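Local atomic coordinates of conserved hypothetical exported protein (Bacteroides fragilis, PDB entry 4JJA), a protein that is of unknown function but may cleave peptidoglycan as an exo-beta-N-acetylmuramidase of the NamZ family. Residues H39-D42 against I43-N47; V329-D332 against Y333-K336; K275-P278 against Q279-K282; S290-D294 against E295-K299. All blocks are in the same frame, centred on the assembly; numbering follows the deposited sequence. Where two conformers were deposited one is given.

Interaction 1. Residues H39-D42 against I43-N47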
ATOM      1  N   HIS A  39       8.546 -19.139   2.647  1.00 17.15           N
ATOM      2  CA  HIS A  39       8.941 -17.806   2.324  1.00 16.51           C
ATOM      3  C   HIS A  39      10.017 -17.889   1.202  1.00 16.98           C
ATOM      4  O   HIS A  39      10.764 -18.885   1.077  1.00 17.80           O
ATOM      5  CB  HIS A  39       9.478 -17.078   3.525  1.00 16.52           C
ATOM      6  CG  HIS A  39       9.545 -15.609   3.296  1.00 15.94           C
ATOM      7  ND1 HIS A  39      10.657 -14.989   2.774  1.00 18.26           N
ATOM      8  CD2 HIS A  39       8.599 -14.636   3.474  1.00 15.86           C
ATOM      9  CE1 HIS A  39      10.399 -13.697   2.649  1.00 16.94           C
ATOM     10  NE2 HIS A  39       9.174 -13.449   3.107  1.00 17.99           N
ATOM     11  N   LEU A  40      10.085 -16.875   0.352  1.00 17.04           N
ATOM     12  CA  LEU A  40      11.195 -16.762  -0.621  1.00 17.81           C
ATOM     13  C   LEU A  40      12.507 -17.091   0.098  1.00 18.17           C
ATOM     14  O   LEU A  40      13.388 -17.748  -0.461  1.00 17.16           O
ATOM     15  CB  LEU A  40      11.271 -15.328  -1.146  1.00 18.39           C
ATOM     16  CG  LEU A  40      12.480 -14.975  -2.002  1.00 18.41           C
ATOM     17  CD1 LEU A  40      12.338 -15.786  -3.319  1.00 21.48           C
ATOM     18  CD2 LEU A  40      12.603 -13.402  -2.233  1.00 17.99           C
ATOM     19  N   LEU A  41      12.663 -16.628   1.325  1.00 18.24           N
ATOM     20  CA  LEU A  41      13.862 -16.893   2.121  1.00 19.13           C
ATOM     21  C   LEU A  41      14.159 -18.411   2.173  1.00 18.77           C
ATOM     22  O   LEU A  41      15.284 -18.830   2.003  1.00 18.02           O
ATOM     23  CB  LEU A  41      13.665 -16.324   3.533  1.00 20.10           C
ATOM     24  CG  LEU A  41      14.747 -16.737   4.534  1.00 22.33           C
ATOM     25  CD1 LEU A  41      16.078 -16.179   4.152  1.00 22.31           C
ATOM     26  CD2 LEU A  41      14.336 -16.311   5.936  1.00 25.74           C
ATOM     27  N   ASP A  42      13.130 -19.199   2.420  1.00 17.83           N
ATOM     28  CA  ASP A  42      13.281 -20.670   2.539  1.00 18.70           C
ATOM     29  C   ASP A  42      13.619 -21.291   1.200  1.00 17.89           C
ATOM     30  O   ASP A  42      14.496 -22.171   1.101  1.00 19.33           O
ATOM     31  CB  ASP A  42      12.002 -21.284   3.069  1.00 19.67           C
ATOM     32  CG  ASP A  42      11.638 -20.747   4.456  1.00 21.09           C
ATOM     33  OD1 ASP A  42      12.485 -20.716   5.390  1.00 22.05           O
ATOM     34  OD2 ASP A  42      10.513 -20.227   4.605  1.00 24.49           O
ATOM     35  N   ILE A  43      12.979 -20.837   0.141  1.00 17.13           N
ATOM     36  CA  ILE A  43      13.221 -21.365  -1.188  1.00 17.70           C
ATOM     37  C   ILE A  43      14.678 -21.093  -1.587  1.00 15.66           C
ATOM     38  O   ILE A  43      15.382 -21.982  -2.123  1.00 15.29           O
ATOM     39  CB  ILE A  43      12.285 -20.740  -2.187  1.00 18.09           C
ATOM     40  CG1 ILE A  43      10.858 -21.235  -1.903  1.00 19.93           C
ATOM     41  CG2 ILE A  43      12.665 -21.054  -3.624  1.00 20.99           C
ATOM     42  CD1 ILE A  43       9.779 -20.356  -2.486  1.00 22.85           C
ATOM     43  N   LEU A  44      15.158 -19.890  -1.311  1.00 14.51           N
ATOM     44  CA  LEU A  44      16.506 -19.549  -1.678  1.00 13.43           C
ATOM     45  C   LEU A  44      17.524 -20.356  -0.877  1.00 14.62           C
ATOM     46  O   LEU A  44      18.465 -20.888  -1.440  1.00 14.30           O
ATOM     47  CB  LEU A  44      16.770 -18.061  -1.509  1.00 13.50           C
ATOM     48  CG  LEU A  44      15.970 -17.158  -2.439  1.00 13.20           C
ATOM     49  CD1 LEU A  44      16.330 -15.686  -2.162  1.00 17.35           C
ATOM     50  CD2 LEU A  44      16.224 -17.487  -3.898  1.00 16.40           C
ATOM     51  N   LEU A  45      17.307 -20.487   0.422  1.00 16.18           N
ATOM     52  CA  LEU A  45      18.241 -21.306   1.226  1.00 16.84           C
ATOM     53  C   LEU A  45      18.235 -22.768   0.816  1.00 17.53           C
ATOM     54  O   LEU A  45      19.303 -23.416   0.748  1.00 17.87           O
ATOM     55  CB  LEU A  45      17.928 -21.149   2.713  1.00 17.84           C
ATOM     56  CG  LEU A  45      18.226 -19.781   3.361  1.00 17.44           C
ATOM     57  CD1 LEU A  45      17.606 -19.693   4.762  1.00 21.84           C
ATOM     58  CD2 LEU A  45      19.710 -19.470   3.328  1.00 19.80           C
ATOM     59  N   GLU A  46      17.081 -23.298   0.481  1.00 17.78           N
ATOM     60  CA  GLU A  46      16.963 -24.705   0.029  0.50 19.40           C
ATOM     61  C   GLU A  46      17.661 -24.957  -1.310  1.00 18.44           C
ATOM     62  O   GLU A  46      18.043 -26.079  -1.609  1.00 20.33           O
ATOM     63  CB  GLU A  46      15.487 -25.185  -0.015  0.50 20.48           C
ATOM     64  CG  GLU A  46      14.671 -24.977  -1.312  0.50 23.28           C
ATOM     65  CD  GLU A  46      13.223 -25.584  -1.268  0.50 25.94           C
ATOM     66  OE1 GLU A  46      12.948 -26.483  -0.441  0.50 28.58           O
ATOM     67  OE2 GLU A  46      12.369 -25.167  -2.083  0.50 27.35           O
ATOM     68  N   ASN A  47      17.822 -23.913  -2.113  1.00 16.81           N
ATOM     69  CA  ASN A  47      18.530 -23.927  -3.371  1.00 17.19           C
ATOM     70  C   ASN A  47      19.989 -23.454  -3.235  1.00 17.08           C
ATOM     71  O   ASN A  47      20.614 -23.155  -4.242  1.00 17.13           O
ATOM     72  CB  ASN A  47      17.750 -23.161  -4.430  1.00 17.18           C
ATOM     73  CG  ASN A  47      16.575 -23.953  -4.939  1.00 19.53           C
ATOM     74  OD1 ASN A  47      16.726 -24.814  -5.810  1.00 21.51           O
ATOM     75  ND2 ASN A  47      15.398 -23.702  -4.362  1.00 19.69           N
TER
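The flat imidazole of His39, whose backbone carbonyl accepts from Ile43 N, has Leu41 CA at its edge, in plane, and meets the ring of Phe61 edge-to-face. Leu41 N donates to His39 ND1 over 3.0 Å along an almost straight line (171°), tilted 17° from the ring plane. The carboxylate of Asp42 is used on the anti side of OD2, where His39 N donates at 3.0 Å from a little out of its plane. His39 and Asp42 thus form a capping box at the start of helix 40-46, the helix of a beta-alpha-beta crossover between the adjacent parallel strands 24-28 and 50-56 of the Rossmann-like sheet. Both cap groups have further partners: His39 NE2 bonds Ser29 OG, and Asp42 OD2 makes a salt bridge with Arg62, which fix the imidazole and the carboxylate from outside the helix.

Past the cap, regular helical bonds run from Ile43, Leu44, Leu45 and Glu46 N to the carbonyls four residues back. The leucines pair at the same spacing on the side facing the parallel strands, with helix 13-20 also covering Leu40 and Leu44. Leu44 has CG anti to its carbonyl carbon (chi1 -65°), which leans it back over the preceding turn: its CD1 lies 3.9 Å from Leu40 CG, the two side chains meeting at a slant. Leu41 and Leu45 instead run side by side, CD1 to CD1 at 3.9 Å. At the far end, Asn47 ND2 (2.8 Å) and Asn47 N (3.1 Å) reach Ile43 O from opposite faces of its carbonyl plane.

Interaction 2. Residues V329-D332 against Y333-K336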
ATOM      1  N   VAL A 329      -5.199  13.043   2.120  1.00  8.72           N
ATOM      2  CA  VAL A 329      -5.814  13.376   0.828  0.50  9.33           C
ATOM      3  C   VAL A 329      -4.864  14.055  -0.124  1.00  9.13           C
ATOM      4  O   VAL A 329      -4.953  13.858  -1.338  1.00 10.90           O
ATOM      5  CB  VAL A 329      -7.083  14.229   0.946  0.50 10.14           C
ATOM      6  CG1 VAL A 329      -8.158  13.358   1.472  0.50 11.78           C
ATOM      7  CG2 VAL A 329      -6.920  15.437   1.836  0.50 11.71           C
ATOM      8  N   GLY A 330      -3.929  14.843   0.417  1.00  9.43           N
ATOM      9  CA  GLY A 330      -2.833  15.415  -0.363  1.00  9.41           C
ATOM     10  C   GLY A 330      -2.999  16.808  -0.912  1.00  8.96           C
ATOM     11  O   GLY A 330      -2.132  17.298  -1.588  1.00  9.90           O
ATOM     12  N   THR A 331      -4.124  17.433  -0.591  1.00  9.78           N
ATOM     13  CA  THR A 331      -4.438  18.793  -1.047  1.00  9.46           C
ATOM     14  C   THR A 331      -5.402  19.407  -0.053  1.00 10.26           C
ATOM     15  O   THR A 331      -6.085  18.705   0.699  1.00 10.68           O
ATOM     16  CB  THR A 331      -5.092  18.768  -2.443  1.00 12.15           C
ATOM     17  OG1 THR A 331      -5.209  20.098  -2.866  1.00 16.89           O
ATOM     18  CG2 THR A 331      -6.471  18.122  -2.459  1.00 13.65           C
ATOM     19  N   ASP A 332      -5.445  20.727  -0.032  1.00 10.22           N
ATOM     20  CA  ASP A 332      -6.277  21.469   0.879  1.00 11.76           C
ATOM     21  C   ASP A 332      -7.718  21.664   0.424  1.00 10.10           C
ATOM     22  O   ASP A 332      -8.569  22.014   1.226  1.00 10.74           O
ATOM     23  CB  ASP A 332      -5.637  22.837   1.212  1.00 13.35           C
ATOM     24  CG  ASP A 332      -5.550  23.763   0.084  1.00 17.86           C
ATOM     25  OD1 ASP A 332      -5.943  23.477  -1.048  1.00 22.61           O
ATOM     26  OD2 ASP A 332      -5.034  24.899   0.350  1.00 26.15           O
ATOM     27  N   TYR A 333      -8.033  21.400  -0.842  1.00  9.92           N
ATOM     28  CA  TYR A 333      -9.367  21.804  -1.324  1.00 10.22           C
ATOM     29  C   TYR A 333     -10.443  20.815  -0.957  1.00  9.36           C
ATOM     30  O   TYR A 333     -11.612  21.166  -1.008  1.00 10.62           O
ATOM     31  CB  TYR A 333      -9.398  22.106  -2.800  1.00 10.27           C
ATOM     32  CG  TYR A 333      -9.076  20.972  -3.753  1.00  9.68           C
ATOM     33  CD1 TYR A 333      -9.966  19.900  -3.939  1.00  9.46           C
ATOM     34  CD2 TYR A 333      -7.921  20.983  -4.528  1.00  9.98           C
ATOM     35  CE1 TYR A 333      -9.701  18.894  -4.853  1.00 10.93           C
ATOM     36  CE2 TYR A 333      -7.663  19.981  -5.438  1.00 10.22           C
ATOM     37  CZ  TYR A 333      -8.547  18.928  -5.606  1.00  9.93           C
ATOM     38  OH  TYR A 333      -8.279  17.934  -6.515  1.00 12.20           O
ATOM     39  N   VAL A 334     -10.115  19.564  -0.611  1.00  9.51           N
ATOM     40  CA  VAL A 334     -11.145  18.600  -0.291  1.00  9.35           C
ATOM     41  C   VAL A 334     -11.910  18.995   0.974  1.00  9.10           C
ATOM     42  O   VAL A 334     -13.158  19.073   0.965  1.00 10.27           O
ATOM     43  CB  VAL A 334     -10.603  17.169  -0.224  1.00  9.19           C
ATOM     44  CG1 VAL A 334     -11.665  16.164   0.273  1.00 10.45           C
ATOM     45  CG2 VAL A 334     -10.026  16.733  -1.578  1.00 10.95           C
ATOM     46  N   ARG A 335     -11.194  19.332   2.053  1.00  9.39           N
ATOM     47  CA  ARG A 335     -11.862  19.818   3.237  1.00  9.29           C
ATOM     48  C   ARG A 335     -12.700  21.056   2.931  1.00 10.40           C
ATOM     49  O   ARG A 335     -13.865  21.173   3.373  1.00 10.91           O
ATOM     50  CB  ARG A 335     -10.798  20.192   4.248  1.00  9.39           C
ATOM     51  CG  ARG A 335     -11.293  20.843   5.513  1.00  9.91           C
ATOM     52  CD  ARG A 335     -10.190  21.510   6.289  1.00 10.47           C
ATOM     53  NE  ARG A 335      -9.194  20.562   6.797  1.00 10.80           N
ATOM     54  CZ  ARG A 335      -8.999  20.234   8.080  1.00 10.49           C
ATOM     55  NH1 ARG A 335      -9.759  20.713   9.049  1.00 11.27           N
ATOM     56  NH2 ARG A 335      -8.000  19.412   8.376  1.00 10.52           N
ATOM     57  N   LYS A 336     -12.096  22.005   2.230  1.00 11.25           N
ATOM     58  CA  LYS A 336     -12.773  23.282   1.991  1.00 11.89           C
ATOM     59  C   LYS A 336     -14.062  23.095   1.181  1.00 10.88           C
ATOM     60  O   LYS A 336     -15.103  23.695   1.475  1.00 12.05           O
ATOM     61  CB  LYS A 336     -11.854  24.241   1.253  1.00 12.68           C
ATOM     62  CG  LYS A 336     -10.665  24.726   2.076  1.00 15.43           C
ATOM     63  CD  LYS A 336      -9.755  25.657   1.210  1.00 23.09           C
ATOM     64  CE  LYS A 336      -8.428  26.035   1.830  1.00 27.72           C
ATOM     65  NZ  LYS A 336      -7.644  26.900   0.868  1.00 32.63           N
TER
HETATM   66  O   HOH W   1      -8.383  18.826   2.263  1.00 10.35           O
HETATM   67  O   HOH W   2      -7.777  25.486  -1.724  1.00 38.15           O
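Two torsions set Thr331 against Tyr333: chi1 of -173° turns Thr331 OG1 anti to the backbone N and leaves CG2 between N and the carbonyl carbon, while chi1 of 63° puts the Tyr333 ring between its own N and carbonyl carbon, folded back beneath the threonine. Thr331 CG2 then stands over the centre of one ring face, 3.7 Å from the Tyr333 centroid and 11° off the normal, a CH-pi contact. Thr331 OG1 lies nearer the rim, 3.3 Å from Tyr333 CD2. The same methyl also touches Val334 CG2, and Arg350 makes a cation-pi contact with the tyrosine.

One turn along, the extended chain of Lys336 brings NZ to 3.3 Å from Asp332 OD2, a salt bridge whose hydrogen bond is weak; a water joins Asp332 OD1 and Lys336 NZ beside it. Another water accepts from Arg335 N and donates to Thr331 O (2.8 Å), standing in for a direct backbone bond. Tyr333 N is buried without a partner. The arrangement is that of a short link between helices 325-329 and 333-339, with a water-bridged first turn and an i, i+4 salt bridge across the start of the second helix.

Interaction 3. Residues K275-P278 against Q279-K282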
ATOM      1  N   LYS A 275      -6.308  -3.610  19.159  1.00 16.04           N
ATOM      2  CA  LYS A 275      -6.421  -3.637  20.622  0.50 17.09           C
ATOM      3  C   LYS A 275      -7.031  -2.359  21.221  1.00 17.59           C
ATOM      4  O   LYS A 275      -7.763  -2.399  22.202  1.00 18.25           O
ATOM      5  CB  LYS A 275      -5.021  -3.854  21.212  0.50 17.83           C
ATOM      6  CG  LYS A 275      -4.956  -4.043  22.724  0.50 20.15           C
ATOM      7  CD  LYS A 275      -3.517  -4.173  23.215  0.50 22.33           C
ATOM      8  CE  LYS A 275      -3.465  -4.180  24.748  0.50 23.72           C
ATOM      9  NZ  LYS A 275      -2.116  -4.503  25.277  0.50 25.66           N
ATOM     10  N   ASN A 276      -6.689  -1.233  20.653  1.00 17.87           N
ATOM     11  CA  ASN A 276      -7.124   0.025  21.225  0.80 18.20           C
ATOM     12  C   ASN A 276      -7.764   0.795  20.029  1.00 19.28           C
ATOM     13  O   ASN A 276      -7.296   1.907  19.697  1.00 21.89           O
ATOM     14  CB  ASN A 276      -5.921   0.789  21.977  0.80 18.31           C
ATOM     15  CG  ASN A 276      -5.168  -0.042  23.165  0.80 19.22           C
ATOM     16  OD1 ASN A 276      -5.815  -0.738  23.994  0.80 23.89           O
ATOM     17  ND2 ASN A 276      -3.813   0.091  23.279  0.80 18.00           N
ATOM     18  N   PRO A 277      -8.827   0.216  19.354  1.00 17.82           N
ATOM     19  CA  PRO A 277      -9.366   0.764  18.146  1.00 17.12           C
ATOM     20  C   PRO A 277     -10.184   2.042  18.400  1.00 16.06           C
ATOM     21  O   PRO A 277     -10.644   2.266  19.522  1.00 16.19           O
ATOM     22  CB  PRO A 277     -10.272  -0.369  17.589  1.00 17.49           C
ATOM     23  CG  PRO A 277     -10.797  -1.022  18.816  1.00 17.39           C
ATOM     24  CD  PRO A 277      -9.604  -0.998  19.750  1.00 17.65           C
ATOM     25  N   PRO A 278     -10.372   2.841  17.358  1.00 15.42           N
ATOM     26  CA  PRO A 278     -11.260   3.977  17.439  1.00 15.58           C
ATOM     27  C   PRO A 278     -12.643   3.560  17.947  1.00 13.98           C
ATOM     28  O   PRO A 278     -13.229   2.591  17.466  1.00 13.83           O
ATOM     29  CB  PRO A 278     -11.273   4.505  15.991  1.00 16.90           C
ATOM     30  CG  PRO A 278      -9.987   4.003  15.412  1.00 17.97           C
ATOM     31  CD  PRO A 278      -9.682   2.752  16.058  1.00 16.73           C
ATOM     32  N   GLN A 279     -13.189   4.318  18.895  1.00 13.83           N
ATOM     33  CA  GLN A 279     -14.510   4.076  19.399  1.00 12.85           C
ATOM     34  C   GLN A 279     -14.659   2.712  20.089  1.00 11.96           C
ATOM     35  O   GLN A 279     -15.738   2.121  20.095  1.00 13.40           O
ATOM     36  CB  GLN A 279     -15.599   4.299  18.325  1.00 12.29           C
ATOM     37  CG  GLN A 279     -15.467   5.611  17.522  1.00 12.44           C
ATOM     38  CD  GLN A 279     -15.552   6.853  18.343  1.00 11.11           C
ATOM     39  OE1 GLN A 279     -15.957   6.846  19.484  1.00 12.94           O
ATOM     40  NE2 GLN A 279     -15.109   7.969  17.756  1.00 12.21           N
ATOM     41  N   LEU A 280     -13.568   2.240  20.682  1.00 12.74           N
ATOM     42  CA  LEU A 280     -13.532   1.001  21.423  1.00 12.38           C
ATOM     43  C   LEU A 280     -14.692   0.932  22.393  1.00 12.17           C
ATOM     44  O   LEU A 280     -14.853   1.826  23.234  1.00 13.53           O
ATOM     45  CB  LEU A 280     -12.217   0.851  22.179  1.00 12.67           C
ATOM     46  CG  LEU A 280     -12.121  -0.312  23.144  1.00 13.62           C
ATOM     47  CD1 LEU A 280     -12.353  -1.687  22.443  1.00 14.28           C
ATOM     48  CD2 LEU A 280     -10.778  -0.284  23.863  1.00 14.32           C
ATOM     49  N   ASN A 281     -15.472  -0.141  22.318  1.00 11.69           N
ATOM     50  CA  ASN A 281     -16.580  -0.435  23.208  1.00 11.78           C
ATOM     51  C   ASN A 281     -17.739   0.567  23.162  1.00 12.34           C
ATOM     52  O   ASN A 281     -18.612   0.549  24.022  1.00 15.21           O
ATOM     53  CB  ASN A 281     -16.109  -0.690  24.639  1.00 12.64           C
ATOM     54  CG  ASN A 281     -15.240  -1.951  24.766  1.00 11.76           C
ATOM     55  OD1 ASN A 281     -15.459  -2.954  24.079  1.00 12.13           O
ATOM     56  ND2 ASN A 281     -14.238  -1.906  25.635  1.00 13.78           N
ATOM     57  N   LYS A 282     -17.787   1.382  22.119  1.00 12.68           N
ATOM     58  CA  LYS A 282     -18.898   2.291  21.837  1.00 14.35           C
ATOM     59  C   LYS A 282     -19.782   1.784  20.742  1.00 13.52           C
ATOM     60  O   LYS A 282     -19.277   1.344  19.722  1.00 13.62           O
ATOM     61  CB  LYS A 282     -18.365   3.644  21.284  1.00 16.48           C
ATOM     62  CG  LYS A 282     -17.325   4.279  22.043  1.00 22.01           C
ATOM     63  CD  LYS A 282     -17.867   4.904  23.264  1.00 22.25           C
ATOM     64  CE  LYS A 282     -16.891   6.002  23.724  1.00 20.53           C
ATOM     65  NZ  LYS A 282     -17.625   6.726  24.780  1.00 15.19           N
TER
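Backbone bonding comes first: Leu280 N reaches back to Pro277 O across a type II beta turn, at 3.1 Å and with a bent, weak bond. A second type II turn follows at once from Gln279 to Lys282, closed by Lys282 N on Gln279 O at 3.0 Å. In each turn the third residue, Gln279 and then Asn281, takes a positive phi near 64°, in the left-handed region, while Pro278 fills the second place of the first turn with its ring-fixed phi. The twist at Gln279 packs tightly, its CB lying 3.0 Å from Pro278 O.

The apolar part joins Pro277 and Leu280. With Leu280 CG anti to the backbone N (chi1 172°), the side chain swings back over the pyrrolidine, and its CD1 sits 3.9 Å from Pro277 CD. Leu280 CD2 continues toward Lys275 O, 4.0 Å away.

Polar ties lead outward from this surface loop between strands 265-266 and 284-288. Gln279 NE2 donates to Pro240 O, Asn281 OD1 accepts from Arg269, and Lys275 O is bonded by Ser270 OG. Between 275-278 and 279-282 themselves, the one hydrogen bond is the weak backbone bond of the first turn and the remaining contact is apolar, with proline limiting phi at the second place; the polar partners named here all lie in other parts of the chain.

Interaction 4. Residues S290-D294 against E295-K299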
ATOM      1  N   SER A 290     -20.394  -3.872   3.214  1.00 12.49           N
ATOM      2  CA  SER A 290     -19.747  -5.164   2.945  1.00 13.59           C
ATOM      3  C   SER A 290     -20.449  -5.985   1.893  1.00 15.29           C
ATOM      4  O   SER A 290     -19.857  -6.962   1.444  1.00 16.49           O
ATOM      5  CB  SER A 290     -19.607  -5.953   4.238  1.00 14.35           C
ATOM      6  OG  SER A 290     -20.847  -6.381   4.726  1.00 14.73           O
ATOM      7  N   ASN A 291     -21.687  -5.614   1.549  1.00 15.84           N
ATOM      8  CA  ASN A 291     -22.452  -6.336   0.528  1.00 17.43           C
ATOM      9  C   ASN A 291     -22.475  -5.638  -0.836  1.00 16.65           C
ATOM     10  O   ASN A 291     -23.137  -6.077  -1.774  1.00 17.96           O
ATOM     11  CB  ASN A 291     -23.890  -6.629   1.024  1.00 19.25           C
ATOM     12  CG  ASN A 291     -23.909  -7.444   2.313  1.00 24.36           C
ATOM     13  OD1 ASN A 291     -24.530  -7.037   3.307  1.00 32.66           O
ATOM     14  ND2 ASN A 291     -23.154  -8.536   2.341  1.00 27.47           N
ATOM     15  N   LEU A 292     -21.754  -4.535  -0.994  1.00 14.82           N
ATOM     16  CA  LEU A 292     -21.540  -3.951  -2.316  1.00 15.07           C
ATOM     17  C   LEU A 292     -20.822  -5.009  -3.162  1.00 16.65           C
ATOM     18  O   LEU A 292     -19.946  -5.737  -2.667  1.00 18.23           O
ATOM     19  CB  LEU A 292     -20.670  -2.706  -2.258  1.00 15.99           C
ATOM     20  CG  LEU A 292     -21.288  -1.465  -1.653  1.00 16.54           C
ATOM     21  CD1 LEU A 292     -20.218  -0.354  -1.595  1.00 18.56           C
ATOM     22  CD2 LEU A 292     -22.516  -0.957  -2.406  1.00 22.40           C
ATOM     23  N   SER A 293     -21.214  -5.114  -4.423  1.00 17.59           N
ATOM     24  CA  SER A 293     -20.449  -5.942  -5.319  1.00 17.23           C
ATOM     25  C   SER A 293     -19.088  -5.349  -5.606  1.00 15.77           C
ATOM     26  O   SER A 293     -18.894  -4.135  -5.561  1.00 16.92           O
ATOM     27  CB  SER A 293     -21.172  -6.128  -6.656  1.00 18.23           C
ATOM     28  OG  SER A 293     -21.290  -4.919  -7.402  1.00 20.43           O
ATOM     29  N   ASP A 294     -18.139  -6.241  -5.857  1.00 16.82           N
ATOM     30  CA  ASP A 294     -16.823  -5.776  -6.340  1.00 17.27           C
ATOM     31  C   ASP A 294     -17.009  -4.826  -7.534  1.00 16.86           C
ATOM     32  O   ASP A 294     -16.392  -3.737  -7.587  1.00 17.08           O
ATOM     33  CB  ASP A 294     -15.934  -6.959  -6.739  1.00 18.25           C
ATOM     34  CG  ASP A 294     -15.413  -7.806  -5.564  1.00 18.84           C
ATOM     35  OD1 ASP A 294     -15.613  -7.505  -4.374  1.00 21.01           O
ATOM     36  OD2 ASP A 294     -14.772  -8.883  -5.855  1.00 20.32           O
ATOM     37  N   GLU A 295     -17.851  -5.180  -8.524  0.50 17.89           N
ATOM     38  CA  GLU A 295     -18.089  -4.323  -9.719  0.50 18.01           C
ATOM     39  C   GLU A 295     -18.550  -2.913  -9.437  0.50 17.54           C
ATOM     40  O   GLU A 295     -18.082  -1.956 -10.039  0.50 17.60           O
ATOM     41  CB  GLU A 295     -19.122  -4.933 -10.708  0.50 18.96           C
ATOM     42  CG  GLU A 295     -18.568  -6.080 -11.547  0.50 20.13           C
ATOM     43  CD  GLU A 295     -18.816  -7.414 -10.868  0.50 24.80           C
ATOM     44  OE1 GLU A 295     -19.231  -7.413  -9.678  0.50 28.01           O
ATOM     45  OE2 GLU A 295     -18.606  -8.453 -11.505  0.50 27.00           O
ATOM     46  N   GLU A 296     -19.485  -2.768  -8.512  1.00 17.65           N
ATOM     47  CA  GLU A 296     -19.957  -1.412  -8.222  1.00 18.62           C
ATOM     48  C   GLU A 296     -18.895  -0.574  -7.468  1.00 15.98           C
ATOM     49  O   GLU A 296     -18.816   0.629  -7.714  1.00 16.85           O
ATOM     50  CB  GLU A 296     -21.277  -1.350  -7.525  1.00 20.70           C
ATOM     51  CG  GLU A 296     -21.349  -1.792  -6.150  1.00 24.12           C
ATOM     52  CD  GLU A 296     -22.830  -1.845  -5.699  1.00 30.65           C
ATOM     53  OE1 GLU A 296     -23.480  -0.759  -5.798  1.00 36.06           O
ATOM     54  OE2 GLU A 296     -23.312  -2.962  -5.294  1.00 33.45           O
ATOM     55  N   ILE A 297     -18.031  -1.235  -6.696  1.00 14.52           N
ATOM     56  CA  ILE A 297     -16.889  -0.517  -6.039  1.00 13.16           C
ATOM     57  C   ILE A 297     -15.961  -0.045  -7.183  1.00 12.72           C
ATOM     58  O   ILE A 297     -15.515   1.113  -7.199  1.00 12.63           O
ATOM     59  CB  ILE A 297     -16.227  -1.394  -4.999  1.00 12.90           C
ATOM     60  CG1 ILE A 297     -17.216  -1.762  -3.859  1.00 13.49           C
ATOM     61  CG2 ILE A 297     -14.957  -0.720  -4.487  1.00 11.64           C
ATOM     62  CD1 ILE A 297     -16.806  -2.892  -2.936  1.00 15.78           C
ATOM     63  N   TRP A 298     -15.642  -0.937  -8.134  1.00 12.38           N
ATOM     64  CA  TRP A 298     -14.720  -0.583  -9.242  1.00 12.64           C
ATOM     65  C   TRP A 298     -15.258   0.559 -10.066  1.00 13.86           C
ATOM     66  O   TRP A 298     -14.525   1.434 -10.500  1.00 14.53           O
ATOM     67  CB  TRP A 298     -14.431  -1.803 -10.149  1.00 13.69           C
ATOM     68  CG  TRP A 298     -13.885  -2.984  -9.435  1.00 12.45           C
ATOM     69  CD1 TRP A 298     -13.218  -3.012  -8.247  1.00 12.28           C
ATOM     70  CD2 TRP A 298     -14.002  -4.337  -9.864  1.00 13.36           C
ATOM     71  NE1 TRP A 298     -12.929  -4.298  -7.914  1.00 12.30           N
ATOM     72  CE2 TRP A 298     -13.367  -5.136  -8.906  1.00 12.58           C
ATOM     73  CE3 TRP A 298     -14.514  -4.939 -11.028  1.00 15.73           C
ATOM     74  CZ2 TRP A 298     -13.271  -6.516  -9.018  1.00 13.27           C
ATOM     75  CZ3 TRP A 298     -14.450  -6.323 -11.115  1.00 15.53           C
ATOM     76  CH2 TRP A 298     -13.829  -7.099 -10.126  1.00 14.46           C
ATOM     77  N   LYS A 299     -16.578   0.595 -10.264  1.00 15.21           N
ATOM     78  CA  LYS A 299     -17.137   1.646 -11.048  1.00 16.62           C
ATOM     79  C   LYS A 299     -16.862   3.039 -10.477  1.00 15.74           C
ATOM     80  O   LYS A 299     -16.621   3.997 -11.218  1.00 17.36           O
ATOM     81  CB  LYS A 299     -18.642   1.424 -11.165  1.00 18.02           C
ATOM     82  CG  LYS A 299     -19.327   2.410 -12.112  1.00 23.15           C
ATOM     83  CD  LYS A 299     -20.851   2.143 -12.122  1.00 28.26           C
ATOM     84  CE  LYS A 299     -21.556   2.645 -10.838  1.00 33.00           C
ATOM     85  NZ  LYS A 299     -21.349   1.812  -9.584  1.00 37.33           N
TER
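The backbone comes in extended at Leu292 and Ser293, then coils from Asp294 into helix 294-300, so that Ser293 O accepts from Ile297 N at 3.2 Å and Asp294 O from Trp298 N at 2.9 Å. The entry is a capping box with Ser293 at the N-cap. Ser293 OG accepts from Glu296 N (3.0 Å), and in return Ser293 N donates to Glu296 OE2 (3.1 Å), met on the anti side and 15° out of the carboxylate plane. Chi1 of 70° places Glu296 CG between its backbone N and carbonyl carbon; extended from there, the chain carries its carboxylate back beyond the helix start, close to Leu292 CD2.

Leu292, just before the cap, also meets Ile297 one turn inside the helix, their side chains crossing at about a right angle with Leu292 CB 3.9 Å from Ile297 CG1. This pair is a hydrophobic staple, a motif often found together with a capping box. Ile297 also packs on helix 224-233, fastening helix 294-300 to it. Asp294 OD1 makes a salt bridge with Lys225 of that helix, and OD2 one with Arg212, outside it.

Trp298 folds back along the first turn, its ring meeting those of Tyr228 and His148 edge-to-face. One face of the indole lies under Asp294 O, which stands 3.1 Å above the plane toward the rim, while Asp294 CB touches the benzene half, 3.5 Å from Trp298 CZ2.

In the fold
From the N terminus the order is interaction 1, then 3, 4 and 2; all follow in series, none nesting or crossing, and each shapes a few successive residues without closing a long loop. Interaction 1 belongs to the N-terminal part, with its six parallel strands. The others lie in the C-terminal part: interaction 3 forms the turns leading to strand 284-288, interaction 4 starts the helix after that strand, and interaction 2 links two later helices. Interactions 1 and 2 lie on opposite sides of the chain's centre, their centres 45 Å apart. None of the four touch; the closest pair, interactions 2 and 3, have nearest atoms about 16 Å apart.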